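Local coordinates for uncharacterized protein (Legionella longbeachae NSW150, PDB 4JZA) that probably acts as a phosphoinositide phosphatase that removes the 3-phosphate from phosphatidylinositol 3-phosphate, consistent with a role in lipid metabolism during infection of the host, at residues Glu140-Leu145 against Asp164-Pro169; Phe337-His342 against Gly610-Gly615; Gly618-Glu623 against Arg649-Asn654. All blocks are in the same frame, centred on the assembly; numbering follows the deposited sequence.

Contact 1 of 3, residues Glu140-Leu145 against Asp164-Pro169; sequences EGRYDL and DESLPP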
ATOM      1  N   GLU A 140       9.583   0.595 -11.182  1.00 52.52           N
ATOM      2  CA  GLU A 140      10.709   1.486 -11.246  1.00 54.35           C
ATOM      3  C   GLU A 140      11.950   0.803 -10.682  1.00 52.21           C
ATOM      4  O   GLU A 140      13.047   1.154 -11.055  1.00 51.61           O
ATOM      5  CB  GLU A 140      10.412   2.728 -10.402  1.00 63.29           C
ATOM      6  CG  GLU A 140      10.806   4.074 -11.004  1.00 79.71           C
ATOM      7  CD  GLU A 140      10.486   5.271 -10.068  1.00 98.61           C
ATOM      8  OE1 GLU A 140      10.845   5.239  -8.862  1.00 98.63           O
ATOM      9  OE2 GLU A 140       9.866   6.268 -10.522  1.00113.15           O
ATOM     10  N   GLY A 141      11.793  -0.168  -9.782  1.00 47.22           N
ATOM     11  CA  GLY A 141      12.950  -0.758  -9.109  1.00 46.27           C
ATOM     12  C   GLY A 141      13.435   0.031  -7.897  1.00 44.91           C
ATOM     13  O   GLY A 141      12.922   1.089  -7.605  1.00 44.66           O
ATOM     14  N   ARG A 142      14.466  -0.463  -7.211  1.00 42.48           N
ATOM     15  CA  ARG A 142      14.990   0.189  -6.006  1.00 40.54           C
ATOM     16  C   ARG A 142      16.500   0.361  -6.061  1.00 41.07           C
ATOM     17  O   ARG A 142      17.215  -0.583  -6.421  1.00 38.69           O
ATOM     18  CB  ARG A 142      14.657  -0.662  -4.766  1.00 40.67           C
ATOM     19  CG  ARG A 142      14.885   0.017  -3.413  1.00 39.58           C
ATOM     20  CD  ARG A 142      14.732  -0.984  -2.273  1.00 42.23           C
ATOM     21  NE  ARG A 142      14.482  -0.373  -0.955  1.00 39.90           N
ATOM     22  CZ  ARG A 142      13.946  -1.018   0.095  1.00 40.80           C
ATOM     23  NH1 ARG A 142      13.609  -2.299   0.030  1.00 43.19           N
ATOM     24  NH2 ARG A 142      13.705  -0.376   1.227  1.00 42.19           N
ATOM     25  N   TYR A 143      16.964   1.554  -5.677  1.00 41.79           N
ATOM     26  CA  TYR A 143      18.376   1.855  -5.467  1.00 42.63           C
ATOM     27  C   TYR A 143      18.855   1.245  -4.172  1.00 42.61           C
ATOM     28  O   TYR A 143      18.183   1.377  -3.179  1.00 38.15           O
ATOM     29  CB  TYR A 143      18.588   3.354  -5.296  1.00 46.92           C
ATOM     30  CG  TYR A 143      18.623   4.143  -6.560  1.00 53.63           C
ATOM     31  CD1 TYR A 143      19.830   4.352  -7.226  1.00 59.84           C
ATOM     32  CD2 TYR A 143      17.468   4.732  -7.067  1.00 60.08           C
ATOM     33  CE1 TYR A 143      19.884   5.085  -8.383  1.00 63.92           C
ATOM     34  CE2 TYR A 143      17.510   5.477  -8.223  1.00 66.70           C
ATOM     35  CZ  TYR A 143      18.719   5.633  -8.872  1.00 70.63           C
ATOM     36  OH  TYR A 143      18.768   6.351 -10.014  1.00 84.92           O
ATOM     37  N   ASP A 144      20.046   0.626  -4.178  1.00 44.69           N
ATOM     38  CA  ASP A 144      20.736   0.276  -2.930  1.00 44.50           C
ATOM     39  C   ASP A 144      21.208   1.550  -2.259  1.00 43.43           C
ATOM     40  O   ASP A 144      21.490   2.594  -2.879  1.00 37.14           O
ATOM     41  CB  ASP A 144      21.993  -0.587  -3.125  1.00 48.11           C
ATOM     42  CG  ASP A 144      21.747  -1.884  -3.883  1.00 47.82           C
ATOM     43  OD1 ASP A 144      20.614  -2.361  -3.988  1.00 52.76           O
ATOM     44  OD2 ASP A 144      22.739  -2.448  -4.375  1.00 51.65           O
ATOM     45  N   LEU A 145      21.352   1.413  -0.956  1.00 48.88           N
ATOM     46  CA  LEU A 145      21.557   2.547  -0.084  1.00 47.99           C
ATOM     47  C   LEU A 145      22.720   2.308   0.806  1.00 43.83           C
ATOM     48  O   LEU A 145      22.774   1.273   1.471  1.00 42.72           O
ATOM     49  CB  LEU A 145      20.330   2.705   0.778  1.00 51.95           C
ATOM     50  CG  LEU A 145      20.128   4.115   1.274  1.00 56.32           C
ATOM     51  CD1 LEU A 145      19.735   5.031   0.131  1.00 56.51           C
ATOM     52  CD2 LEU A 145      18.990   4.039   2.266  1.00 62.50           C
ATOM     53  N   ASP A 164      22.543  -1.186   2.760  1.00 39.91           N
ATOM     54  CA  ASP A 164      21.363  -2.070   2.478  1.00 42.03           C
ATOM     55  C   ASP A 164      21.231  -2.336   1.010  1.00 41.05           C
ATOM     56  O   ASP A 164      20.980  -1.431   0.223  1.00 40.35           O
ATOM     57  CB  ASP A 164      20.036  -1.501   3.015  1.00 42.59           C
ATOM     58  CG  ASP A 164      19.861  -1.707   4.516  1.00 43.95           C
ATOM     59  OD1 ASP A 164      20.463  -0.958   5.302  1.00 47.75           O
ATOM     60  OD2 ASP A 164      19.117  -2.607   4.922  1.00 43.34           O
ATOM     61  N   GLU A 165      21.456  -3.584   0.639  1.00 45.71           N
ATOM     62  CA  GLU A 165      21.464  -3.979  -0.755  1.00 48.28           C
ATOM     63  C   GLU A 165      20.103  -4.600  -1.005  1.00 43.41           C
ATOM     64  O   GLU A 165      19.693  -5.517  -0.319  1.00 44.59           O
ATOM     65  CB  GLU A 165      22.668  -4.934  -1.057  1.00 55.70           C
ATOM     66  CG  GLU A 165      24.014  -4.168  -1.232  1.00 58.88           C
ATOM     67  CD  GLU A 165      25.326  -4.957  -1.056  1.00 62.23           C
ATOM     68  OE1 GLU A 165      25.460  -5.831  -0.166  1.00 63.79           O
ATOM     69  OE2 GLU A 165      26.287  -4.632  -1.776  1.00 68.20           O
ATOM     70  N   SER A 166      19.380  -4.020  -1.938  1.00 40.68           N
ATOM     71  CA  SER A 166      18.142  -4.577  -2.439  1.00 40.92           C
ATOM     72  C   SER A 166      18.388  -5.891  -3.202  1.00 43.55           C
ATOM     73  O   SER A 166      19.376  -6.014  -3.986  1.00 39.92           O
ATOM     74  CB  SER A 166      17.530  -3.596  -3.425  1.00 42.15           C
ATOM     75  OG  SER A 166      16.185  -3.920  -3.709  1.00 43.45           O
ATOM     76  N   LEU A 167      17.456  -6.825  -3.016  1.00 40.39           N
ATOM     77  CA  LEU A 167      17.621  -8.175  -3.481  1.00 41.95           C
ATOM     78  C   LEU A 167      16.457  -8.605  -4.354  1.00 41.52           C
ATOM     79  O   LEU A 167      15.321  -8.406  -4.000  1.00 43.63           O
ATOM     80  CB  LEU A 167      17.712  -9.111  -2.258  1.00 42.26           C
ATOM     81  CG  LEU A 167      18.957  -8.979  -1.381  1.00 41.42           C
ATOM     82  CD1 LEU A 167      18.855  -9.893  -0.193  1.00 39.67           C
ATOM     83  CD2 LEU A 167      20.206  -9.314  -2.157  1.00 44.96           C
ATOM     84  N   PRO A 168      16.724  -9.232  -5.505  1.00 42.46           N
ATOM     85  CA  PRO A 168      15.545  -9.550  -6.317  1.00 38.41           C
ATOM     86  C   PRO A 168      14.715 -10.559  -5.621  1.00 38.59           C
ATOM     87  O   PRO A 168      15.275 -11.508  -5.107  1.00 44.60           O
ATOM     88  CB  PRO A 168      16.151 -10.144  -7.557  1.00 40.81           C
ATOM     89  CG  PRO A 168      17.625 -10.299  -7.289  1.00 38.95           C
ATOM     90  CD  PRO A 168      17.964  -9.273  -6.299  1.00 39.42           C
ATOM     91  N   PRO A 169      13.408 -10.314  -5.498  1.00 36.48           N
ATOM     92  CA  PRO A 169      12.534 -11.178  -4.730  1.00 35.01           C
ATOM     93  C   PRO A 169      11.839 -12.254  -5.536  1.00 39.06           C
ATOM     94  O   PRO A 169      11.155 -13.094  -4.950  1.00 37.59           O
ATOM     95  CB  PRO A 169      11.511 -10.212  -4.218  1.00 34.08           C
ATOM     96  CG  PRO A 169      11.406  -9.188  -5.304  1.00 33.92           C
ATOM     97  CD  PRO A 169      12.767  -9.023  -5.809  1.00 34.96           C
TER

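Contact 2 of 3, residues Phe337-His342 against Gly610-Gly615; sequences FLSSRH and GQNAPG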
ATOM      1  N   PHE A 337      11.440  -5.551  -7.089  1.00 41.57           N
ATOM      2  CA  PHE A 337      11.350  -4.933  -5.759  1.00 40.67           C
ATOM      3  C   PHE A 337       9.894  -4.688  -5.464  1.00 38.96           C
ATOM      4  O   PHE A 337       9.179  -4.246  -6.325  1.00 41.66           O
ATOM      5  CB  PHE A 337      12.033  -3.576  -5.794  1.00 40.07           C
ATOM      6  CG  PHE A 337      11.533  -2.602  -4.760  1.00 40.89           C
ATOM      7  CD1 PHE A 337      11.552  -2.926  -3.419  1.00 39.51           C
ATOM      8  CD2 PHE A 337      11.065  -1.332  -5.129  1.00 41.53           C
ATOM      9  CE1 PHE A 337      11.150  -2.030  -2.447  1.00 37.65           C
ATOM     10  CE2 PHE A 337      10.659  -0.424  -4.159  1.00 38.63           C
ATOM     11  CZ  PHE A 337      10.704  -0.774  -2.820  1.00 39.43           C
ATOM     12  N   LEU A 338       9.465  -4.957  -4.254  1.00 38.49           N
ATOM     13  CA  LEU A 338       8.090  -4.705  -3.831  1.00 38.95           C
ATOM     14  C   LEU A 338       8.111  -3.815  -2.577  1.00 38.95           C
ATOM     15  O   LEU A 338       8.750  -4.130  -1.611  1.00 35.96           O
ATOM     16  CB  LEU A 338       7.385  -6.036  -3.494  1.00 36.01           C
ATOM     17  CG  LEU A 338       6.682  -6.668  -4.671  1.00 36.00           C
ATOM     18  CD1 LEU A 338       7.651  -7.293  -5.615  1.00 36.03           C
ATOM     19  CD2 LEU A 338       5.690  -7.717  -4.194  1.00 38.41           C
ATOM     20  N   SER A 339       7.373  -2.725  -2.615  1.00 40.17           N
ATOM     21  CA  SER A 339       7.102  -1.941  -1.446  1.00 37.43           C
ATOM     22  C   SER A 339       6.538  -2.790  -0.293  1.00 35.78           C
ATOM     23  O   SER A 339       5.764  -3.713  -0.492  1.00 32.34           O
ATOM     24  CB  SER A 339       6.069  -0.881  -1.829  1.00 39.01           C
ATOM     25  OG  SER A 339       5.400  -0.342  -0.673  1.00 44.36           O
ATOM     26  N   SER A 340       6.897  -2.396   0.923  1.00 36.20           N
ATOM     27  CA  SER A 340       6.407  -2.985   2.148  1.00 36.58           C
ATOM     28  C   SER A 340       4.875  -3.062   2.225  1.00 37.74           C
ATOM     29  O   SER A 340       4.311  -3.909   2.936  1.00 40.57           O
ATOM     30  CB  SER A 340       6.969  -2.196   3.356  1.00 37.67           C
ATOM     31  OG  SER A 340       6.224  -1.001   3.605  1.00 41.56           O
ATOM     32  N   ARG A 341       4.162  -2.172   1.550  1.00 38.04           N
ATOM     33  CA  ARG A 341       2.684  -2.203   1.677  1.00 37.41           C
ATOM     34  C   ARG A 341       2.060  -3.193   0.717  1.00 38.93           C
ATOM     35  O   ARG A 341       0.864  -3.427   0.746  1.00 38.64           O
ATOM     36  CB  ARG A 341       2.091  -0.865   1.323  1.00 35.97           C
ATOM     37  CG  ARG A 341       2.417   0.268   2.253  1.00 36.33           C
ATOM     38  CD  ARG A 341       2.010   1.563   1.546  1.00 37.46           C
ATOM     39  NE  ARG A 341       2.980   2.018   0.564  1.00 35.01           N
ATOM     40  CZ  ARG A 341       2.729   2.877  -0.397  1.00 36.09           C
ATOM     41  NH1 ARG A 341       1.525   3.409  -0.553  1.00 39.15           N
ATOM     42  NH2 ARG A 341       3.701   3.203  -1.218  1.00 38.15           N
ATOM     43  N   HIS A 342       2.892  -3.740  -0.155  1.00 38.45           N
ATOM     44  CA  HIS A 342       2.445  -4.417  -1.319  1.00 35.21           C
ATOM     45  C   HIS A 342       2.512  -5.904  -1.042  1.00 33.64           C
ATOM     46  O   HIS A 342       3.410  -6.593  -1.508  1.00 29.36           O
ATOM     47  CB  HIS A 342       3.332  -4.043  -2.512  1.00 35.33           C
ATOM     48  CG  HIS A 342       2.784  -4.527  -3.810  1.00 37.59           C
ATOM     49  ND1 HIS A 342       3.060  -3.952  -5.001  1.00 37.71           N
ATOM     50  CD2 HIS A 342       1.976  -5.558  -4.092  1.00 38.40           C
ATOM     51  CE1 HIS A 342       2.392  -4.570  -5.958  1.00 40.93           C
ATOM     52  NE2 HIS A 342       1.764  -5.577  -5.435  1.00 39.63           N
ATOM     53  N   GLY A 610      11.741   5.035   3.500  1.00 38.39           N
ATOM     54  CA  GLY A 610      11.195   5.985   2.499  1.00 37.19           C
ATOM     55  C   GLY A 610      11.079   5.415   1.111  1.00 36.17           C
ATOM     56  O   GLY A 610      10.165   5.738   0.353  1.00 36.41           O
ATOM     57  N   GLN A 611      12.003   4.552   0.756  1.00 36.57           N
ATOM     58  CA  GLN A 611      11.961   3.985  -0.557  1.00 38.35           C
ATOM     59  C   GLN A 611      10.704   3.145  -0.806  1.00 39.75           C
ATOM     60  O   GLN A 611      10.328   2.935  -1.948  1.00 43.57           O
ATOM     61  CB  GLN A 611      13.182   3.136  -0.779  1.00 39.32           C
ATOM     62  CG  GLN A 611      14.485   3.922  -0.856  1.00 38.94           C
ATOM     63  CD  GLN A 611      15.693   2.997  -0.938  1.00 40.09           C
ATOM     64  OE1 GLN A 611      15.776   1.959  -0.264  1.00 41.72           O
ATOM     65  NE2 GLN A 611      16.609   3.348  -1.762  1.00 41.69           N
ATOM     66  N   ASN A 612      10.101   2.642   0.261  1.00 40.31           N
ATOM     67  CA  ASN A 612       8.802   1.986   0.194  1.00 38.65           C
ATOM     68  C   ASN A 612       7.647   2.903  -0.188  1.00 37.14           C
ATOM     69  O   ASN A 612       6.757   2.507  -0.918  1.00 36.92           O
ATOM     70  CB  ASN A 612       8.503   1.250   1.493  1.00 38.68           C
ATOM     71  CG  ASN A 612       9.356   0.019   1.670  1.00 37.43           C
ATOM     72  OD1 ASN A 612       9.022  -1.050   1.191  1.00 38.81           O
ATOM     73  ND2 ASN A 612      10.458   0.168   2.364  1.00 38.32           N
ATOM     74  N   ALA A 613       7.646   4.117   0.346  1.00 37.26           N
ATOM     75  CA  ALA A 613       6.737   5.165  -0.094  1.00 36.05           C
ATOM     76  C   ALA A 613       7.436   6.508  -0.009  1.00 34.99           C
ATOM     77  O   ALA A 613       7.477   7.103   1.056  1.00 36.10           O
ATOM     78  CB  ALA A 613       5.486   5.167   0.758  1.00 36.93           C
ATOM     79  N   PRO A 614       7.969   7.014  -1.205  1.00 35.18           N
ATOM     80  CA  PRO A 614       8.818   8.206  -1.006  1.00 35.67           C
ATOM     81  C   PRO A 614       8.151   9.397  -0.332  1.00 37.76           C
ATOM     82  O   PRO A 614       7.011   9.719  -0.615  1.00 38.65           O
ATOM     83  CB  PRO A 614       9.230   8.589  -2.420  1.00 34.34           C
ATOM     84  CG  PRO A 614       9.363   7.299  -3.101  1.00 36.58           C
ATOM     85  CD  PRO A 614       8.096   6.639  -2.699  1.00 37.31           C
ATOM     86  N   GLY A 615       8.906  10.057   0.538  1.00 40.22           N
ATOM     87  CA  GLY A 615       8.416  11.098   1.417  1.00 39.35           C
ATOM     88  C   GLY A 615       7.955  10.565   2.755  1.00 40.49           C
ATOM     89  O   GLY A 615       7.492  11.295   3.612  1.00 41.13           O
TER

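Contact 3 of 3, residues Gly618-Glu623 against Arg649-Asn654; sequences GIKTPE and RAATDN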
ATOM      1  N   GLY A 618      10.759   8.046   7.775  1.00 38.15           N
ATOM      2  CA  GLY A 618      10.777   8.136   9.241  1.00 38.02           C
ATOM      3  C   GLY A 618      10.696   6.732   9.798  1.00 37.86           C
ATOM      4  O   GLY A 618      10.776   5.802   9.026  1.00 41.76           O
ATOM      5  N   ILE A 619      10.523   6.601  11.115  1.00 35.71           N
ATOM      6  CA  ILE A 619      10.392   5.350  11.808  1.00 35.32           C
ATOM      7  C   ILE A 619       9.139   5.388  12.675  1.00 36.32           C
ATOM      8  O   ILE A 619       8.837   6.356  13.332  1.00 37.74           O
ATOM      9  CB  ILE A 619      11.607   5.128  12.731  1.00 37.98           C
ATOM     10  CG1 ILE A 619      12.921   5.057  11.929  1.00 38.29           C
ATOM     11  CG2 ILE A 619      11.457   3.865  13.599  1.00 38.67           C
ATOM     12  CD1 ILE A 619      12.908   3.992  10.868  1.00 40.59           C
ATOM     13  N   LYS A 620       8.448   4.284  12.743  1.00 39.17           N
ATOM     14  CA  LYS A 620       7.254   4.183  13.529  1.00 43.45           C
ATOM     15  C   LYS A 620       7.551   4.218  15.005  1.00 45.92           C
ATOM     16  O   LYS A 620       8.423   3.494  15.479  1.00 51.59           O
ATOM     17  CB  LYS A 620       6.565   2.872  13.192  1.00 47.71           C
ATOM     18  CG  LYS A 620       5.060   2.953  13.144  1.00 54.57           C
ATOM     19  CD  LYS A 620       4.559   3.773  11.951  1.00 52.62           C
ATOM     20  CE  LYS A 620       3.088   4.139  12.152  1.00 59.47           C
ATOM     21  NZ  LYS A 620       2.756   4.966  13.357  1.00 60.79           N
ATOM     22  N   THR A 621       6.853   5.098  15.717  1.00 47.51           N
ATOM     23  CA  THR A 621       6.727   5.030  17.166  1.00 46.14           C
ATOM     24  C   THR A 621       8.078   4.869  17.891  1.00 43.88           C
ATOM     25  O   THR A 621       8.243   4.018  18.716  1.00 44.71           O
ATOM     26  CB  THR A 621       5.666   3.920  17.425  1.00 49.10           C
ATOM     27  OG1 THR A 621       4.389   4.520  17.542  1.00 55.54           O
ATOM     28  CG2 THR A 621       5.819   3.276  18.603  1.00 52.78           C
ATOM     29  N   PRO A 622       9.078   5.712  17.582  1.00 44.26           N
ATOM     30  CA  PRO A 622      10.386   5.500  18.195  1.00 43.40           C
ATOM     31  C   PRO A 622      10.397   5.572  19.717  1.00 44.32           C
ATOM     32  O   PRO A 622      11.138   4.834  20.360  1.00 45.03           O
ATOM     33  CB  PRO A 622      11.232   6.654  17.635  1.00 43.36           C
ATOM     34  CG  PRO A 622      10.517   7.124  16.420  1.00 42.98           C
ATOM     35  CD  PRO A 622       9.081   6.914  16.729  1.00 44.53           C
ATOM     36  N   GLU A 623       9.619   6.495  20.273  1.00 44.32           N
ATOM     37  CA  GLU A 623       9.578   6.706  21.722  1.00 43.43           C
ATOM     38  C   GLU A 623       8.957   5.502  22.443  1.00 43.29           C
ATOM     39  O   GLU A 623       9.150   5.333  23.643  1.00 41.67           O
ATOM     40  CB  GLU A 623       8.844   8.008  22.094  1.00 45.89           C
ATOM     41  CG  GLU A 623       9.699   9.262  21.943  1.00 47.65           C
ATOM     42  CD  GLU A 623       8.920  10.583  21.976  1.00 47.79           C
ATOM     43  OE1 GLU A 623       7.727  10.592  21.648  1.00 48.88           O
ATOM     44  OE2 GLU A 623       9.510  11.642  22.289  1.00 52.04           O
ATOM     45  N   ARG A 649       5.316  10.601  12.364  1.00 43.19           N
ATOM     46  CA  ARG A 649       4.429  11.257  11.413  1.00 44.06           C
ATOM     47  C   ARG A 649       4.886  10.932   9.999  1.00 44.33           C
ATOM     48  O   ARG A 649       4.058  10.596   9.111  1.00 48.33           O
ATOM     49  CB  ARG A 649       4.451  12.794  11.671  1.00 48.05           C
ATOM     50  CG  ARG A 649       3.539  13.747  10.860  1.00 46.27           C
ATOM     51  CD  ARG A 649       2.073  13.417  10.989  1.00 44.23           C
ATOM     52  NE  ARG A 649       1.717  12.397  10.020  1.00 44.72           N
ATOM     53  CZ  ARG A 649       0.505  11.903   9.801  1.00 45.02           C
ATOM     54  NH1 ARG A 649      -0.553  12.338  10.474  1.00 46.26           N
ATOM     55  NH2 ARG A 649       0.370  10.961   8.880  1.00 44.00           N
ATOM     56  N   ALA A 650       6.190  11.027   9.757  1.00 42.37           N
ATOM     57  CA  ALA A 650       6.667  10.815   8.381  1.00 39.95           C
ATOM     58  C   ALA A 650       6.507   9.329   7.991  1.00 40.07           C
ATOM     59  O   ALA A 650       6.181   9.032   6.869  1.00 38.12           O
ATOM     60  CB  ALA A 650       8.081  11.292   8.198  1.00 38.45           C
ATOM     61  N   ALA A 651       6.629   8.412   8.946  1.00 38.28           N
ATOM     62  CA  ALA A 651       6.395   7.004   8.668  1.00 36.16           C
ATOM     63  C   ALA A 651       4.935   6.775   8.346  1.00 41.09           C
ATOM     64  O   ALA A 651       4.603   6.059   7.413  1.00 45.76           O
ATOM     65  CB  ALA A 651       6.768   6.178   9.871  1.00 34.62           C
ATOM     66  N   THR A 652       4.050   7.367   9.137  1.00 41.79           N
ATOM     67  CA  THR A 652       2.635   7.082   9.016  1.00 41.07           C
ATOM     68  C   THR A 652       2.066   7.475   7.637  1.00 40.06           C
ATOM     69  O   THR A 652       1.075   6.868   7.190  1.00 36.78           O
ATOM     70  CB  THR A 652       1.874   7.776  10.140  1.00 41.33           C
ATOM     71  OG1 THR A 652       2.247   7.193  11.390  1.00 42.18           O
ATOM     72  CG2 THR A 652       0.409   7.610   9.945  1.00 41.84           C
ATOM     73  N   ASP A 653       2.721   8.464   7.006  1.00 38.99           N
ATOM     74  CA  ASP A 653       2.408   8.978   5.661  1.00 39.82           C
ATOM     75  C   ASP A 653       2.592   7.975   4.519  1.00 41.30           C
ATOM     76  O   ASP A 653       2.379   8.334   3.367  1.00 48.36           O
ATOM     77  CB  ASP A 653       3.322  10.178   5.283  1.00 41.90           C
ATOM     78  CG  ASP A 653       2.966  11.513   6.014  1.00 47.75           C
ATOM     79  OD1 ASP A 653       1.908  11.616   6.717  1.00 46.17           O
ATOM     80  OD2 ASP A 653       3.794  12.469   5.866  1.00 47.15           O
ATOM     81  N   ASN A 654       3.017   6.746   4.786  1.00 38.18           N
ATOM     82  CA  ASN A 654       3.272   5.825   3.723  1.00 35.29           C
ATOM     83  C   ASN A 654       1.978   5.307   3.164  1.00 35.02           C
ATOM     84  O   ASN A 654       1.892   5.047   1.966  1.00 34.88           O
ATOM     85  CB  ASN A 654       4.102   4.669   4.193  1.00 34.72           C
ATOM     86  CG  ASN A 654       3.368   3.828   5.187  1.00 35.27           C
ATOM     87  OD1 ASN A 654       2.742   4.345   6.090  1.00 43.47           O
ATOM     88  ND2 ASN A 654       3.443   2.556   5.046  1.00 35.84           N
TER

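Contact 1 of 3, residues Glu140-Leu145 against Asp164-Pro169
Leu145 and Asp164 form an antiparallel hydrogen-bonded pair, joining strands 144-150 and 159-166 of a hairpin within the large mixed sheet. Leu145 N binds Asp164 O at 3.1 Å and Asp164 N binds Leu145 O at 2.8 Å. Both side chains lie on the sheet face packed by helix 604-612. Beyond this pair the connection passes from backbone to side chain: Ser166 N donates to Asp144 OD1 at 2.9 Å. With its CG anti to the carbonyl carbon (chi1 -56°), Asp144 reaches across to this amide, which meets OD1 from above the carboxylate, 56° out of its plane. The other oxygen, Asp144 OD2, lies against Glu165 CG at 3.8 Å, and the two carboxylates are turned 76° apart. Arg142 extends past Ser166, its CD 3.6 Å from Ser166 OG, and takes its guanidinium on to Asn350, His608 and Gln611. Although Asp144 OD2 and Glu165 OE2 come within 4.9 Å, Glu165 is paired with Arg26 and Lys371, while Asp164 is held by Arg374. The arginines and the lysine probably offset much of the negative charge gathered at this end of the hairpin, with His604 adding a hydrogen bond to Asp164.

Contact 2 of 3, residues Phe337-His342 against Gly610-Gly615
Asn612, late in helix 604-612, meets a type I beta turn running from Ser339 to His342, whose first residue also forms an ST turn. Ser339 OG, anti to its own backbone nitrogen (chi1 161°), accepts from Arg341 N at 3.1 Å and donates to Asn612 O at 3.2 Å. That hydroxyl makes the ST turn and also ties it to the helix end; the beta turn itself is closed by His342 N donating to Ser339 O. Arg341 supplies the second donor to the same carbonyl: its chain bends at chi3 (-80°), bringing NH2 back to Asn612 O at 3.1 Å, with the oxygen at the edge of the guanidinium and in its plane. Ser339 OG and Arg341 NH2 approach this carbonyl from the same face of its plane. The methyl of Ala613 sits over one guanidinium face, while Glu133 forms a salt bridge with NH2 and Asn130 accepts from NH1, both on helix 122-140, so the arginine joins two helices to the turn. Asn612 also uses its side chain: OD1 accepts from Ser340 N at an N-H...O angle of 153°. Its ND2 makes weak bonds to Ala609 and Asn350. The Gln611 side-chain amide is bonded to Arg142 NE and Tyr143 O, and its backbone oxygen touches Phe337, whose ring presents an edge, with CZ 3.8 Å from Gln611 O.

Contact 3 of 3, residues Gly618-Glu623 against Arg649-Asn654
Lys620 and Thr652 meet where the extended residues Gly618-Lys620, shortly before helix 622-625, run past the last turn of helix 643-652, a loop-on-helix packing. The Lys620 chain is bent twice, at chi2 (69°) and chi4 (61°). This folds the side chain over the helix, with CD 3.9 Å from Ala651 CB and NZ donating to Thr652 OG1 at 3.0 Å. The side chains cross at a slant, with the threonine hydroxyl against CE and NZ of the lysine. Thr652 OG1 lies beside its own backbone nitrogen and is also hydrogen-bonded to Asp648 O, one turn earlier. Lys620 NZ forms salt bridges with Asp648 and Asp433 as well, which probably balance its charge in this largely buried setting. Asp648 further accepts from Thr621 N, at the N-cap position of helix 622-625, where the threonine side chain itself makes no capping bond. Between the polar end and Gly618, the methyl of Ala651 points toward the passing backbone. Gly618 has no side chain to hold the chains apart, and its CA comes within 4.6 Å of Ala651 CA. The Ala651 methyl rests 3.8 Å from both Ile619 C and Lys620 N, while that same lysine nitrogen is hydrogen-bonded to Asp555 OD1.

Contacts 1 and 2 have centres 11 Å apart and touch directly: Gln611 OE1 lies 2.8 Å from Arg142 NE and Gln611 NE2 2.9 Å from Tyr143 O, both probable hydrogen bonds. Contact 2 also meets contact 3, 13 Å away between centres, with Ala613 CB 3.7 Å from Asn654 CB. Contacts 1 and 3 do not touch; their nearest atoms are about 10 Å apart, which leaves contact 2 between them. The loop after strand 545-549, with the first residue of helix 556-574, carries the C-X5-R signature, probably the phosphate-binding P-loop. Ser340 of contact 2 packs on Lys554 and the backbone N of Lys620 in contact 3 is hydrogen-bonded to Asp555, so both border this probable active site.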